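Local coordinates for cellulosomal scaffoldin adaptor protein B (Acetivibrio cellulolyticus, PDB 4UYP), which joins a cellulosome to its cell-surface scaffold, its calcium-binding dockerin domain docking onto a cohesin of the anchoring scaffoldin ScaC, at residues G11-R14 / S15-V19; K50-D53 / A54-R58; A18-I21 / R22-V25; Y34-G37 / M38-A41. The protein carries 2 engineered substitutions. One frame throughout, in Å; residues are numbered along the deposited sequence.

Contact 1 (G11-R14 / S15-V19). Engineered in segment 15-19: Ser15 (natural residue Ile), Ile16 (natural residue Asn). With CA (calcium ion), chain L.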
loop_
_atom_site.group_PDB
_atom_site.type_symbol
_atom_site.label_atom_id
_atom_site.label_comp_id
_atom_site.label_asym_id
_atom_site.label_seq_id
_atom_site.Cartn_x
_atom_site.Cartn_y
_atom_site.Cartn_z
ATOM N N GLY B 11 7.669 1.018 31.780
ATOM C CA GLY B 11 7.410 1.909 32.917
ATOM C C GLY B 11 7.968 3.326 32.789
ATOM O O GLY B 11 7.817 4.138 33.735
ATOM N N SER B 12 8.665 3.646 31.654
ATOM C CA SER B 12 9.315 4.882 31.504
ATOM C C SER B 12 9.191 5.335 30.041
ATOM O O SER B 12 9.329 4.453 29.203
ATOM C CB SER B 12 10.770 4.593 31.759
ATOM O OG SER B 12 11.545 5.730 31.811
ATOM N N VAL B 13 9.012 6.629 29.780
ATOM C CA VAL B 13 9.027 7.128 28.401
ATOM C C VAL B 13 10.447 7.570 28.107
ATOM O O VAL B 13 11.034 8.444 28.740
ATOM C CB VAL B 13 8.065 8.304 28.268
ATOM C CG1 VAL B 13 7.992 8.699 26.790
ATOM C CG2 VAL B 13 6.662 7.849 28.720
ATOM N N ARG B 14 11.033 6.931 27.073
ATOM C CA ARG B 14 12.473 7.025 26.798
ATOM C C ARG B 14 12.668 7.179 25.309
ATOM O O ARG B 14 11.793 6.917 24.522
ATOM C CB ARG B 14 13.204 5.751 27.212
ATOM C CG ARG B 14 12.922 5.339 28.642
ATOM C CD ARG B 14 13.523 6.445 29.486
ATOM N NE ARG B 14 14.930 6.336 29.757
ATOM C CZ ARG B 14 15.553 5.363 30.500
ATOM N NH1 ARG B 14 14.829 4.399 31.099
ATOM N NH2 ARG B 14 16.920 5.340 30.655
ATOM N N SER B 15 13.890 7.530 24.957
ATOM C CA SER B 15 14.215 7.731 23.505
ATOM C C SER B 15 13.806 6.564 22.642
ATOM O O SER B 15 13.313 6.686 21.472
ATOM C CB SER B 15 15.677 8.024 23.309
ATOM O OG SER B 15 15.989 9.292 23.875
ATOM N N ILE B 16 14.082 5.350 23.167
ATOM C CA ILE B 16 13.823 4.149 22.362
ATOM C C ILE B 16 12.356 3.978 22.028
ATOM O O ILE B 16 11.990 3.410 21.015
ATOM C CB ILE B 16 14.432 2.896 23.023
ATOM C CG1 ILE B 16 14.602 1.711 22.026
ATOM C CG2 ILE B 16 13.595 2.459 24.230
ATOM C CD1 ILE B 16 15.684 1.982 20.931
ATOM N N ASP B 17 11.440 4.452 22.942
ATOM C CA ASP B 17 10.010 4.363 22.634
ATOM C C ASP B 17 9.691 5.063 21.311
ATOM O O ASP B 17 8.865 4.570 20.578
ATOM C CB ASP B 17 9.182 4.949 23.826
ATOM C CG ASP B 17 9.259 4.082 25.109
ATOM O OD1 ASP B 17 8.918 2.873 25.097
ATOM O OD2 ASP B 17 9.624 4.645 26.183
ATOM N N ALA B 18 10.321 6.216 21.053
ATOM C CA ALA B 18 9.980 6.930 19.820
ATOM C C ALA B 18 10.580 6.166 18.644
ATOM O O ALA B 18 10.022 6.223 17.548
ATOM C CB ALA B 18 10.591 8.369 19.885
ATOM N N VAL B 19 11.760 5.528 18.834
ATOM C CA VAL B 19 12.316 4.673 17.767
ATOM C C VAL B 19 11.366 3.537 17.411
ATOM O O VAL B 19 11.143 3.213 16.210
ATOM C CB VAL B 19 13.644 4.148 18.187
ATOM C CG1 VAL B 19 14.201 3.218 17.076
ATOM C CG2 VAL B 19 14.699 5.254 18.399
HETATM CA CA CA L . 9.499 2.732 27.608
HETATM O O HOH W 1 11.802 2.431 26.973
#

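Contact 2 (K50-D53 / A54-R58). With CA (calcium ion), chain K.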
loop_
_atom_site.group_PDB
_atom_site.type_symbol
_atom_site.label_atom_id
_atom_site.label_comp_id
_atom_site.label_asym_id
_atom_site.label_seq_id
_atom_site.Cartn_x
_atom_site.Cartn_y
_atom_site.Cartn_z
ATOM N N LYS B 50 1.060 7.307 13.602
ATOM C CA LYS B 50 1.660 8.019 12.474
ATOM C C LYS B 50 2.932 8.604 12.901
ATOM O O LYS B 50 3.346 8.587 14.059
ATOM C CB LYS B 50 0.744 9.090 11.958
ATOM C CG LYS B 50 -0.678 8.594 11.541
ATOM C CD LYS B 50 -1.577 9.720 11.115
ATOM C CE LYS B 50 -1.166 10.298 9.816
ATOM N NZ LYS B 50 -2.134 11.349 9.333
ATOM N N ILE B 51 3.714 9.140 11.908
ATOM C CA ILE B 51 5.027 9.629 12.251
ATOM C C ILE B 51 5.012 10.735 13.324
ATOM O O ILE B 51 6.016 10.858 14.047
ATOM C CB ILE B 51 5.819 10.075 10.924
ATOM C CG1 ILE B 51 7.356 10.282 11.178
ATOM C CG2 ILE B 51 5.206 11.319 10.326
ATOM C CD1 ILE B 51 8.038 9.065 11.759
ATOM N N ASN B 52 3.949 11.543 13.337
ATOM C CA ASN B 52 4.047 12.596 14.352
ATOM C C ASN B 52 3.906 12.039 15.753
ATOM O O ASN B 52 4.447 12.682 16.666
ATOM C CB ASN B 52 2.925 13.612 14.106
ATOM C CG ASN B 52 1.551 13.060 14.421
ATOM O OD1 ASN B 52 1.156 11.964 13.985
ATOM N ND2 ASN B 52 0.756 13.823 15.218
ATOM N N ASP B 53 3.311 10.872 15.961
ATOM C CA ASP B 53 3.329 10.258 17.312
ATOM C C ASP B 53 4.738 10.004 17.711
ATOM O O ASP B 53 5.124 10.195 18.862
ATOM C CB ASP B 53 2.513 8.983 17.334
ATOM C CG ASP B 53 1.055 9.191 17.065
ATOM O OD1 ASP B 53 0.338 9.914 17.819
ATOM O OD2 ASP B 53 0.460 8.566 16.113
ATOM N N ALA B 54 5.615 9.544 16.745
ATOM C CA ALA B 54 6.977 9.227 17.126
ATOM C C ALA B 54 7.723 10.536 17.510
ATOM O O ALA B 54 8.464 10.514 18.493
ATOM C CB ALA B 54 7.662 8.545 15.866
ATOM N N VAL B 55 7.533 11.597 16.749
ATOM C CA VAL B 55 8.259 12.808 17.044
ATOM C C VAL B 55 7.736 13.463 18.330
ATOM O O VAL B 55 8.560 14.026 19.066
ATOM C CB VAL B 55 8.338 13.747 15.850
ATOM C CG1 VAL B 55 7.068 14.602 15.639
ATOM C CG2 VAL B 55 9.653 14.494 15.850
ATOM N N LEU B 56 6.438 13.274 18.611
ATOM C CA LEU B 56 5.919 13.741 19.914
ATOM C C LEU B 56 6.566 13.021 21.044
ATOM O O LEU B 56 6.927 13.670 22.070
ATOM C CB LEU B 56 4.395 13.637 19.938
ATOM C CG LEU B 56 3.619 14.675 19.093
ATOM C CD1 LEU B 56 2.155 14.279 18.938
ATOM C CD2 LEU B 56 3.692 16.119 19.716
ATOM N N VAL B 57 6.664 11.709 20.991
ATOM C CA VAL B 57 7.369 11.031 22.059
ATOM C C VAL B 57 8.809 11.496 22.183
ATOM O O VAL B 57 9.304 11.761 23.303
ATOM C CB VAL B 57 7.264 9.476 21.882
ATOM C CG1 VAL B 57 8.103 8.730 22.928
ATOM C CG2 VAL B 57 5.802 9.082 22.026
ATOM N N ARG B 58 9.559 11.601 21.069
ATOM C CA ARG B 58 10.915 12.098 21.169
ATOM C C ARG B 58 10.963 13.473 21.818
ATOM O O ARG B 58 11.808 13.708 22.701
ATOM C CB ARG B 58 11.469 12.199 19.759
ATOM C CG ARG B 58 12.914 12.667 19.854
ATOM C CD ARG B 58 13.350 13.139 18.509
ATOM N NE ARG B 58 12.680 14.416 18.158
ATOM C CZ ARG B 58 12.870 15.069 17.034
ATOM N NH1 ARG B 58 13.652 14.571 16.049
ATOM N NH2 ARG B 58 12.228 16.243 16.812
HETATM CA CA CA K . -1.756 9.314 16.468
HETATM O O HOH W 2 -1.222 10.851 14.679
#

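Contact 3 (A18-I21 / R22-V25)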
loop_
_atom_site.group_PDB
_atom_site.type_symbol
_atom_site.label_atom_id
_atom_site.label_comp_id
_atom_site.label_asym_id
_atom_site.label_seq_id
_atom_site.Cartn_x
_atom_site.Cartn_y
_atom_site.Cartn_z
ATOM N N ALA B 18 10.321 6.216 21.053
ATOM C CA ALA B 18 9.980 6.930 19.820
ATOM C C ALA B 18 10.580 6.166 18.644
ATOM O O ALA B 18 10.022 6.223 17.548
ATOM C CB ALA B 18 10.591 8.369 19.885
ATOM N N VAL B 19 11.760 5.528 18.834
ATOM C CA VAL B 19 12.316 4.673 17.767
ATOM C C VAL B 19 11.366 3.537 17.411
ATOM O O VAL B 19 11.143 3.213 16.210
ATOM C CB VAL B 19 13.644 4.148 18.187
ATOM C CG1 VAL B 19 14.201 3.218 17.076
ATOM C CG2 VAL B 19 14.699 5.254 18.399
ATOM N N LEU B 20 10.733 2.909 18.417
ATOM C CA LEU B 20 9.799 1.843 18.166
ATOM C C LEU B 20 8.597 2.291 17.403
ATOM O O LEU B 20 8.106 1.595 16.485
ATOM C CB LEU B 20 9.365 1.149 19.445
ATOM C CG LEU B 20 10.527 0.458 20.138
ATOM C CD1 LEU B 20 10.112 -0.033 21.543
ATOM C CD2 LEU B 20 10.814 -0.842 19.337
ATOM N N ILE B 21 8.047 3.508 17.703
ATOM C CA ILE B 21 6.937 4.002 16.932
ATOM C C ILE B 21 7.405 4.223 15.477
ATOM O O ILE B 21 6.637 3.879 14.535
ATOM C CB ILE B 21 6.427 5.326 17.507
ATOM C CG1 ILE B 21 5.874 5.083 18.931
ATOM C CG2 ILE B 21 5.310 5.861 16.657
ATOM C CD1 ILE B 21 5.434 6.382 19.651
ATOM N N ARG B 22 8.596 4.803 15.292
ATOM C CA ARG B 22 9.117 4.943 13.916
ATOM C C ARG B 22 9.240 3.536 13.197
ATOM O O ARG B 22 8.877 3.436 11.989
ATOM C CB ARG B 22 10.431 5.709 13.986
ATOM C CG ARG B 22 11.026 5.937 12.570
ATOM C CD ARG B 22 12.293 6.767 12.717
ATOM N NE ARG B 22 13.360 5.973 13.345
ATOM C CZ ARG B 22 14.425 6.517 13.917
ATOM N NH1 ARG B 22 14.570 7.820 14.095
ATOM N NH2 ARG B 22 15.372 5.680 14.312
ATOM N N ASP B 23 9.642 2.515 13.928
ATOM C CA ASP B 23 9.750 1.147 13.305
ATOM C C ASP B 23 8.385 0.761 12.857
ATOM O O ASP B 23 8.251 0.089 11.785
ATOM C CB ASP B 23 10.259 0.129 14.329
ATOM C CG ASP B 23 11.711 0.199 14.576
ATOM O OD1 ASP B 23 12.456 0.881 13.870
ATOM O OD2 ASP B 23 12.036 -0.511 15.634
ATOM N N TYR B 24 7.294 1.028 13.622
ATOM C CA TYR B 24 5.967 0.679 13.158
ATOM C C TYR B 24 5.520 1.424 11.898
ATOM O O TYR B 24 4.965 0.850 10.931
ATOM C CB TYR B 24 4.946 0.980 14.317
ATOM C CG TYR B 24 3.573 0.473 14.098
ATOM C CD1 TYR B 24 2.612 1.223 13.401
ATOM C CD2 TYR B 24 3.228 -0.833 14.568
ATOM C CE1 TYR B 24 1.335 0.724 13.149
ATOM C CE2 TYR B 24 1.919 -1.244 14.378
ATOM C CZ TYR B 24 1.012 -0.510 13.634
ATOM O OH TYR B 24 -0.265 -1.059 13.437
ATOM N N VAL B 25 5.777 2.759 11.882
ATOM C CA VAL B 25 5.465 3.538 10.719
ATOM C C VAL B 25 6.220 3.057 9.459
ATOM O O VAL B 25 5.639 3.029 8.345
ATOM C CB VAL B 25 5.726 5.026 11.059
ATOM C CG1 VAL B 25 5.472 5.838 9.787
ATOM C CG2 VAL B 25 4.795 5.507 12.165
#

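Contact 4 (Y34-G37 / M38-A41)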
loop_
_atom_site.group_PDB
_atom_site.type_symbol
_atom_site.label_atom_id
_atom_site.label_comp_id
_atom_site.label_asym_id
_atom_site.label_seq_id
_atom_site.Cartn_x
_atom_site.Cartn_y
_atom_site.Cartn_z
ATOM N N TYR B 34 4.295 -5.031 23.666
ATOM C CA TYR B 34 3.742 -4.668 24.965
ATOM C C TYR B 34 2.298 -4.714 24.688
ATOM O O TYR B 34 1.810 -4.277 23.627
ATOM C CB TYR B 34 4.119 -3.245 25.271
ATOM C CG TYR B 34 3.464 -2.621 26.446
ATOM C CD1 TYR B 34 3.126 -3.367 27.599
ATOM C CD2 TYR B 34 3.190 -1.226 26.457
ATOM C CE1 TYR B 34 2.545 -2.747 28.666
ATOM C CE2 TYR B 34 2.647 -0.598 27.558
ATOM C CZ TYR B 34 2.336 -1.368 28.653
ATOM O OH TYR B 34 1.857 -0.678 29.736
ATOM N N GLU B 35 1.580 -5.333 25.639
ATOM C CA GLU B 35 0.146 -5.502 25.530
ATOM C C GLU B 35 -0.663 -4.207 25.225
ATOM O O GLU B 35 -1.651 -4.168 24.523
ATOM C CB GLU B 35 -0.231 -6.140 26.909
ATOM C CG GLU B 35 -1.645 -6.006 27.271
ATOM C CD GLU B 35 -1.922 -6.868 28.504
ATOM O OE1 GLU B 35 -1.183 -6.753 29.500
ATOM O OE2 GLU B 35 -2.824 -7.676 28.381
ATOM N N TYR B 36 -0.172 -3.096 25.777
ATOM C CA TYR B 36 -0.762 -1.770 25.576
ATOM C C TYR B 36 0.074 -0.827 24.662
ATOM O O TYR B 36 -0.152 0.395 24.731
ATOM C CB TYR B 36 -1.079 -1.020 26.918
ATOM C CG TYR B 36 -2.079 -1.775 27.788
ATOM C CD1 TYR B 36 -3.433 -1.797 27.464
ATOM C CD2 TYR B 36 -1.605 -2.567 28.839
ATOM C CE1 TYR B 36 -4.332 -2.510 28.246
ATOM C CE2 TYR B 36 -2.509 -3.322 29.625
ATOM C CZ TYR B 36 -3.823 -3.294 29.282
ATOM O OH TYR B 36 -4.719 -4.012 30.052
ATOM N N GLY B 37 0.954 -1.429 23.850
ATOM C CA GLY B 37 1.898 -0.537 23.036
ATOM C C GLY B 37 1.094 0.249 22.064
ATOM O O GLY B 37 1.460 1.416 21.792
ATOM N N MET B 38 0.069 -0.288 21.408
ATOM C CA MET B 38 -0.654 0.495 20.437
ATOM C C MET B 38 -1.331 1.729 21.039
ATOM O O MET B 38 -1.232 2.837 20.513
ATOM C CB MET B 38 -1.637 -0.415 19.664
ATOM C CG MET B 38 -2.229 0.260 18.460
ATOM S SD MET B 38 -1.252 0.069 16.962
ATOM C CE MET B 38 0.367 0.227 17.597
ATOM N N LEU B 39 -2.024 1.569 22.191
ATOM C CA LEU B 39 -2.652 2.683 22.810
ATOM C C LEU B 39 -1.569 3.658 23.352
ATOM O O LEU B 39 -1.741 4.901 23.305
ATOM C CB LEU B 39 -3.432 2.180 24.032
ATOM C CG LEU B 39 -4.938 1.996 23.846
ATOM C CD1 LEU B 39 -5.572 2.150 22.476
ATOM C CD2 LEU B 39 -5.285 0.684 24.580
ATOM N N ALA B 40 -0.451 3.122 23.863
ATOM C CA ALA B 40 0.590 3.989 24.420
ATOM C C ALA B 40 1.261 4.815 23.284
ATOM O O ALA B 40 1.737 5.913 23.536
ATOM C CB ALA B 40 1.621 3.193 25.185
ATOM N N ALA B 41 1.315 4.211 22.120
ATOM C CA ALA B 41 2.019 4.923 21.016
ATOM C C ALA B 41 1.193 6.085 20.475
ATOM O O ALA B 41 1.731 6.989 19.834
ATOM C CB ALA B 41 2.235 3.917 19.872
HETATM O O HOH W 3 -0.281 -3.335 21.568
#

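Contact 1 (G11-R14 / S15-V19)
Arg14 and Asp17 carry this contact, gripping each other through the backbone of one and the carboxylate of the other where the loop 11-14 turns into helix 15-26. The amide N of Arg14 donates to OD2 of Asp17 over 2.8 Å, using the lone pair that faces away from OD1. In return the amide N of Asp17 reaches the carbonyl O of Arg14 at 2.9 Å, a bent bond with its donor well above the carbonyl plane. With CG anti to its own carbonyl carbon (chi1 -68°), the Asp17 side chain folds back over the loop, and both carboxylate oxygens close on the calcium ion, OD2 at 2.4 Å and OD1 at 2.6 Å. Asp17 OD2 is therefore shared between the metal and the Arg14 amide, which fixes the rotation of the carboxylate. Ser12 adds its carbonyl O to the same ion at 2.4 Å, and water 1 is another ligand; Asp6, Asp8 and Asn10 complete the site. The Arg14 chain is bent at chi2 and chi3, and its NE stays 6.6 Å from Asp17 OD2, so the opposite charges are near but not in contact. Engineered Ser15 follows, its CB directed away from the loop. A bidentate aspartate at the start of the exiting helix, facing a backbone carbonyl of the loop, is the calcium-site arrangement of the dockerin's EF-hand-like loop-helix motif.

Contact 2 (K50-D53 / A54-R58)
Ile51, Asn52 and Asp53 pass their carbonyls to the amides of Val55, Leu56 and Val57 in successive i to i+4 bonds, the first turns of helix 51-61. This is the helix of the second calcium-binding loop-helix motif in the type I dockerin, with Lys50 at the N-cap. Asp53 ties that start to the metal: its OD2 accepts the Lys50 amide N at 2.9 Å on the lone pair away from OD1, while OD1 and OD2 together chelate the calcium ion, completed by Asp42, Asp44, Asn46, Ser48 and water 2. Water 2 in turn donates to Asn52 OD1 over 2.7 Å, so Asn52 acts in the second shell. Its ND2 bonds to Asp44 and to Gly125 O of the bound ScaC chain. Lys50 NZ makes salt bridges with Glu128 of that chain and with Asp41 of another ScaC chain; this end of the helix thus faces the cohesin. Among the apolar groups, Ile51 CD1 meets Ala54 CB at 4.2 Å, and Val57 packs on Ile21 and Ala18 of helix 15-26. Asn52 and Leu56 run side by side, pointing the same way, with Asn52 ND2 4.0 Å from Leu56 CD1.

Contact 3 (A18-I21 / R22-V25)
Ile21 and Val25, joined by a bond from the Val25 amide N to the Ile21 carbonyl O at 3.0 Å, belong to the tightly packed side of helix 15-26, the helix of the first calcium-binding loop-helix motif in this type I dockerin. The same i to i+4 ladder runs through the segment: Arg22 N to Ala18 O, Asp23 N to Val19 O and Tyr24 N to Leu20 O. Val25 sets CG2 3.4 Å from the Ile21 carbonyl O, lying against the very oxygen its amide binds. The Ile21 side chain packs on Ala54 and Val57 of helix 51-61, on Val7, and on Ala41 of helix 37-41; Ala18 is buried against helix 51-61 as well. Tyr24, its ring meeting that of Phe32, reaches Met38. At the end of the segment the Val25 carbonyl O accepts a bond from Arg37 of the bound ScaC chain.

The other side is looser and partly exposed. Val19 and Arg22 meet at an angle, Val19 CG1 approaching Arg22 NH2 to 3.9 Å and standing neither squarely over the guanidinium nor at its rim. The arginine runs extended from the backbone (chi1 -178°) and bends only at chi3, which brings NH2 back beside Val19. Its NH1 forms a salt bridge with Glu78 of the ScaC chain, so this flank of the helix faces the cohesin. Asp23 lies across Leu20 with a light touch: Asp23 OD2 comes 3.9 Å from Leu20 CD2, while Asp23 CG sits 3.5 Å from Val19 O.

Contact 4 (Y34-G37 / M38-A41)
Backbone hydrogen bonds hold Tyr36 and Gly37 to the helix that follows them. Ala40 N donates to Tyr36 O at 2.9 Å, and Ala41 N donates to Gly37 O at 2.8 Å. Upstream, Gly37 N returns to Tyr34 O over 3.0 Å and closes a type I beta turn. Water 3 bridges the two segments, accepting from Met38 N and lying 3.1 Å from Tyr34 O, to which it probably donates, so an amide of the first turn is tied back to the beta turn. Together the turn and the N-cap residue Tyr36 start the short helix 37-41, which connects the two calcium-binding loop-helix motifs of the dockerin and leads directly into the second metal loop at Asp42.

Apolar contacts are fewer. Leu39 CD2 meets the edge of the Tyr36 ring near its plane, 4.2 Å from Tyr36 CD1, and Leu39 also touches Phe2. Met38, bent at chi2 and chi3, reaches Tyr24 and Ile49.

Two further contacts set polar backbone atoms against side chains. The Tyr34 ring has the backbone N of Tyr36 above its centre, 3.6 Å from the plane, and Ala40 CB packs 3.3 Å from Tyr36 O.

Along the chain the order is contact 1, contact 3, contact 4, contact 2. Contacts 1 and 3 share Ala18 and Val19 on helix 15-26, their centres about 10 Å apart; contact 4 starts helix 37-41, and contact 2 starts helix 51-61. Contacts 2 and 3 are the nearest pair, centres about 8 Å apart: Ala18 and Ile21 pack on Ala54 and Val57, which joins the paired loop-helix motifs of the dockerin through one small core. Contacts 2 and 4, about 14 Å apart between centres, touch at Asp53 CB and Ala41 O. Contacts 1 and 2 each hold one calcium ion at the start of a helix, and contacts 2 and 3 face the cohesin of ScaC.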